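Local coordinates for protein nucleoporin NUP159 (Saccharomyces cerevisiae, PDB 1XIP) that serves as a component of the nuclear pore complex, its N-terminal beta-propeller tethering the helicase Dbp5 to the pore in mRNA export, at residues F37-Q41 and V129-K133; I87-I91 and V102-N106. One frame throughout, in Å; residues are numbered along the deposited sequence.

Contact 1 (F37-Q41 and V129-K133); sequences FASLQ and VFQLK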
loop_
_atom_site.group_PDB
_atom_site.type_symbol
_atom_site.label_atom_id
_atom_site.label_comp_id
_atom_site.label_asym_id
_atom_site.label_seq_id
_atom_site.Cartn_x
_atom_site.Cartn_y
_atom_site.Cartn_z
ATOM N N PHE A 37 4.655 2.526 13.976
ATOM C CA PHE A 37 3.882 1.294 13.946
ATOM C C PHE A 37 2.493 1.535 13.372
ATOM O O PHE A 37 1.506 1.636 14.094
ATOM C CB PHE A 37 3.804 0.657 15.343
ATOM C CG PHE A 37 3.387 -0.791 15.325
ATOM C CD1 PHE A 37 4.186 -1.760 14.716
ATOM C CD2 PHE A 37 2.191 -1.187 15.899
ATOM C CE1 PHE A 37 3.788 -3.099 14.685
ATOM C CE2 PHE A 37 1.789 -2.527 15.867
ATOM C CZ PHE A 37 2.588 -3.476 15.253
ATOM N N ALA A 38 2.440 1.623 12.047
ATOM C CA ALA A 38 1.216 1.884 11.295
ATOM C C ALA A 38 1.503 1.462 9.888
ATOM O O ALA A 38 2.663 1.220 9.518
ATOM C CB ALA A 38 0.873 3.355 11.326
ATOM N N SER A 39 0.478 1.349 9.081
ATOM C CA SER A 39 0.736 1.077 7.697
ATOM C C SER A 39 1.183 2.402 7.100
ATOM O O SER A 39 0.637 3.452 7.428
ATOM C CB SER A 39 -0.493 0.533 7.030
ATOM O OG SER A 39 -1.520 1.476 7.080
ATOM N N LEU A 40 2.234 2.374 6.295
ATOM C CA LEU A 40 2.840 3.617 5.852
ATOM C C LEU A 40 2.613 3.782 4.379
ATOM O O LEU A 40 2.748 2.821 3.629
ATOM C CB LEU A 40 4.333 3.640 6.152
ATOM C CG LEU A 40 4.905 3.239 7.508
ATOM C CD1 LEU A 40 6.435 3.176 7.389
ATOM C CD2 LEU A 40 4.538 4.241 8.520
ATOM N N GLN A 41 2.270 5.000 3.969
ATOM C CA GLN A 41 2.053 5.314 2.571
ATOM C C GLN A 41 2.737 6.613 2.276
ATOM O O GLN A 41 2.085 7.655 2.072
ATOM C CB GLN A 41 0.580 5.410 2.288
ATOM C CG GLN A 41 -0.060 4.044 2.249
ATOM C CD GLN A 41 -1.545 4.110 2.117
ATOM O OE1 GLN A 41 -2.077 3.994 1.008
ATOM N NE2 GLN A 41 -2.240 4.287 3.249
ATOM N N VAL A 129 -3.993 6.433 14.684
ATOM C CA VAL A 129 -4.547 5.874 13.464
ATOM C C VAL A 129 -3.580 4.871 12.845
ATOM O O VAL A 129 -2.366 5.059 12.931
ATOM C CB VAL A 129 -4.906 7.015 12.498
ATOM C CG1 VAL A 129 -5.083 6.515 11.079
ATOM C CG2 VAL A 129 -6.162 7.725 12.984
ATOM N N PHE A 130 -4.116 3.800 12.252
ATOM C CA PHE A 130 -3.314 2.740 11.621
ATOM C C PHE A 130 -3.232 2.898 10.089
ATOM O O PHE A 130 -2.215 2.563 9.468
ATOM C CB PHE A 130 -3.929 1.352 11.898
ATOM C CG PHE A 130 -3.749 0.850 13.302
ATOM C CD1 PHE A 130 -2.653 1.253 14.091
ATOM C CD2 PHE A 130 -4.677 -0.056 13.843
ATOM C CE1 PHE A 130 -2.492 0.778 15.407
ATOM C CE2 PHE A 130 -4.529 -0.550 15.153
ATOM C CZ PHE A 130 -3.432 -0.127 15.944
ATOM N N GLN A 131 -4.334 3.350 9.490
ATOM C CA GLN A 131 -4.464 3.377 8.039
ATOM C C GLN A 131 -5.386 4.466 7.549
ATOM O O GLN A 131 -6.434 4.712 8.143
ATOM C CB GLN A 131 -4.955 2.030 7.506
ATOM C CG GLN A 131 -4.576 1.805 6.027
ATOM C CD GLN A 131 -5.197 0.571 5.447
ATOM O OE1 GLN A 131 -4.916 -0.525 5.902
ATOM N NE2 GLN A 131 -6.054 0.739 4.451
ATOM N N LEU A 132 -4.987 5.101 6.451
ATOM C CA LEU A 132 -5.778 6.126 5.802
ATOM C C LEU A 132 -5.814 5.826 4.337
ATOM O O LEU A 132 -4.801 5.399 3.763
ATOM C CB LEU A 132 -5.127 7.487 5.973
ATOM C CG LEU A 132 -5.218 8.172 7.319
ATOM C CD1 LEU A 132 -3.845 8.307 7.915
ATOM C CD2 LEU A 132 -5.832 9.523 7.115
ATOM N N LYS A 133 -6.971 6.045 3.726
ATOM C CA LYS A 133 -7.102 6.014 2.284
ATOM C C LYS A 133 -7.924 7.196 1.833
ATOM O O LYS A 133 -8.981 7.514 2.414
ATOM C CB LYS A 133 -7.780 4.733 1.822
ATOM C CG LYS A 133 -6.888 3.750 1.066
ATOM C CD LYS A 133 -6.492 4.225 -0.355
ATOM C CE LYS A 133 -5.136 3.582 -0.814
ATOM N NZ LYS A 133 -4.296 4.424 -1.773
HETATM O O HOH W 1 -2.819 6.339 0.182
#
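Ser39 meets Phe130 through two donors that share one acceptor. Its backbone N reaches Phe130 O at 3.0 Å, lying in the carbonyl plane, while its OG approaches the same Phe130 O at 2.7 Å, tilted 22° from that plane. Serine suits the place because its side chain is short: with OG set between the backbone N and the carbonyl carbon (chi1 62°), the hydroxyl swings onto the carbonyl its own N-H already uses. OG also lies against the aliphatic CG of Gln131, whose amide NE2 is taken up elsewhere by Phe168 O. Ala38 brings only a methyl to Phe130 O, which probably lets the chains run close, with Ala38 CA 4.6 Å from Phe130 CA.

Gln41 needs length instead. Extended beyond CG, it sends NE2 to Leu132 O at 2.8 Å, nearly end-on to the carbonyl, and brings OE1 beside the Lys133 ammonium end. The two side chains cross at about a right angle, and a water bridges them, donating to Gln41 OE1 at 2.6 Å and accepting from Lys133 NZ at 3.1 Å. Phe130 and Gln131 both face Leu142, a classic beta bulge where the edge strand 129-134 of a propeller blade turns a corner. Two of its carbonyls are thus satisfied by an irregular loop, and both ends of the Gln41 amide are engaged, which probably fixes its rotation.

Contact 2 (I87-I91 and V102-N106); sequences IPDVI and VSTRN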
loop_
_atom_site.group_PDB
_atom_site.type_symbol
_atom_site.label_atom_id
_atom_site.label_comp_id
_atom_site.label_asym_id
_atom_site.label_seq_id
_atom_site.Cartn_x
_atom_site.Cartn_y
_atom_site.Cartn_z
ATOM N N ILE A 87 8.860 16.470 10.036
ATOM C CA ILE A 87 7.692 15.945 10.737
ATOM C C ILE A 87 7.983 14.494 11.134
ATOM O O ILE A 87 8.085 13.615 10.274
ATOM C CB ILE A 87 6.407 16.017 9.872
ATOM C CG1 ILE A 87 6.392 17.281 9.012
ATOM C CG2 ILE A 87 5.163 15.959 10.767
ATOM C CD1 ILE A 87 5.321 17.315 7.934
ATOM N N PRO A 88 8.130 14.258 12.436
ATOM C CA PRO A 88 8.512 12.941 12.976
ATOM C C PRO A 88 7.695 11.698 12.529
ATOM O O PRO A 88 8.279 10.717 12.004
ATOM C CB PRO A 88 8.395 13.148 14.494
ATOM C CG PRO A 88 8.649 14.611 14.676
ATOM C CD PRO A 88 7.986 15.266 13.502
ATOM N N ASP A 89 6.390 11.701 12.738
ATOM C CA ASP A 89 5.672 10.423 12.674
ATOM C C ASP A 89 4.794 10.231 11.433
ATOM O O ASP A 89 3.642 9.849 11.561
ATOM C CB ASP A 89 4.817 10.267 13.947
ATOM C CG ASP A 89 4.955 8.888 14.599
ATOM O OD1 ASP A 89 6.103 8.506 14.995
ATOM O OD2 ASP A 89 3.957 8.138 14.786
ATOM N N VAL A 90 5.301 10.473 10.232
ATOM C CA VAL A 90 4.363 10.433 9.106
ATOM C C VAL A 90 4.101 9.072 8.497
ATOM O O VAL A 90 5.023 8.271 8.306
ATOM C CB VAL A 90 4.513 11.590 8.038
ATOM C CG1 VAL A 90 5.698 12.461 8.318
ATOM C CG2 VAL A 90 4.497 11.051 6.612
ATOM N N ILE A 91 2.821 8.819 8.226
ATOM C CA ILE A 91 2.362 7.514 7.786
ATOM C C ILE A 91 1.613 7.597 6.472
ATOM O O ILE A 91 1.311 6.576 5.854
ATOM C CB ILE A 91 1.500 6.855 8.887
ATOM C CG1 ILE A 91 0.267 7.700 9.215
ATOM C CG2 ILE A 91 2.322 6.659 10.150
ATOM C CD1 ILE A 91 -0.873 6.899 9.774
ATOM N N VAL A 102 -0.828 15.427 4.590
ATOM C CA VAL A 102 0.180 14.705 5.333
ATOM C C VAL A 102 -0.437 14.288 6.656
ATOM O O VAL A 102 -1.010 15.099 7.364
ATOM C CB VAL A 102 1.404 15.563 5.593
ATOM C CG1 VAL A 102 2.354 14.861 6.585
ATOM C CG2 VAL A 102 2.136 15.893 4.276
ATOM N N SER A 103 -0.309 13.018 6.989
ATOM C CA SER A 103 -0.851 12.535 8.229
ATOM C C SER A 103 0.203 11.825 9.039
ATOM O O SER A 103 0.961 11.002 8.512
ATOM C CB SER A 103 -1.993 11.590 7.948
ATOM O OG SER A 103 -2.751 11.386 9.110
ATOM N N THR A 104 0.281 12.174 10.317
ATOM C CA THR A 104 0.959 11.329 11.300
ATOM C C THR A 104 -0.081 10.397 11.928
ATOM O O THR A 104 -1.229 10.327 11.478
ATOM C CB THR A 104 1.640 12.178 12.427
ATOM O OG1 THR A 104 0.635 12.834 13.218
ATOM C CG2 THR A 104 2.495 13.321 11.862
ATOM N N ARG A 105 0.314 9.710 12.989
ATOM C CA ARG A 105 -0.605 8.873 13.730
ATOM C C ARG A 105 -1.647 9.717 14.481
ATOM O O ARG A 105 -2.779 9.253 14.727
ATOM C CB ARG A 105 0.170 7.969 14.691
ATOM C CG ARG A 105 0.485 6.586 14.112
ATOM C CD ARG A 105 1.800 5.974 14.577
ATOM N NE ARG A 105 1.729 5.268 15.874
ATOM C CZ ARG A 105 0.778 4.376 16.246
ATOM N NH1 ARG A 105 -0.249 4.072 15.443
ATOM N NH2 ARG A 105 0.847 3.796 17.440
ATOM N N ASN A 106 -1.282 10.958 14.814
ATOM C CA ASN A 106 -2.081 11.766 15.737
ATOM C C ASN A 106 -2.817 12.959 15.144
ATOM O O ASN A 106 -3.764 13.472 15.769
ATOM C CB ASN A 106 -1.227 12.202 16.918
ATOM C CG ASN A 106 -0.590 11.027 17.617
ATOM O OD1 ASN A 106 -1.252 10.295 18.350
ATOM N ND2 ASN A 106 0.703 10.799 17.347
#
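Ile91 N donates to Ser103 O at 2.9 Å in an almost straight bond (177° at the hydrogen), the one conventional backbone hydrogen bond between 87-91 and 102-106. The neighbouring approaches are weaker CA-H...O contacts: Thr104 CA comes to 3.1 Å from Asp89 O, and Val90 CA also lies near Ser103 O. Around them the aliphatic groups close up. Ile87 puts CD1 4.1 Å from CG1 of Val102 and CG2 3.9 Å from CG2 of Thr104, while Val90 CB packs on the same Val102 methyl; beta-branched residues suit this extended backbone. Asp89 OD2 sits at the edge of the Arg105 guanidinium, but its salt bridge to Arg105 NE is long, 3.8 Å, with the Asp89 carboxylate and Arg105 guanidinium planes 41° apart.

Thr104 divides its two branches between tasks. With OG1 lodged between its backbone N and carbonyl carbon (chi1 67°), the hydroxyl accepts from Asn106 N at 3.1 Å, making an ST turn, and also bonds to Ala107 N, leaving CG2 for Ile87. A valine in its place would probably leave Asn106 N and Ala107 N without this acceptor and free the turn to shift. Ser103 OG donates to Thr104 O; farther out, Arg105 NH1 has a weak bond to Val129 O. The contact joins the beta-hairpin 90-96/99-104, the first two strands of a four-stranded antiparallel propeller blade, and the ST turn leads from its second strand to strand 107-112.

The two contacts lie with their centres about 9 Å apart, and contact 2 is nested along the chain within the loop closed by contact 1: 37-41 comes first, then 87-91 and 102-106, then 129-133. Contact 2 stays inside one four-stranded sheet, in the hairpin of strands 90-96 and 99-104, whereas contact 1 brings a loop from before strand 43-46 to strand 129-134 at the edge of the next sheet. They meet directly, Gln41 N probably bonding to Ile91 O at 2.6 Å and Val129 N to Arg105 O at 3.1 Å. That loop and two successive four-stranded sheets are thereby tied together within the Dbp5-interacting propeller.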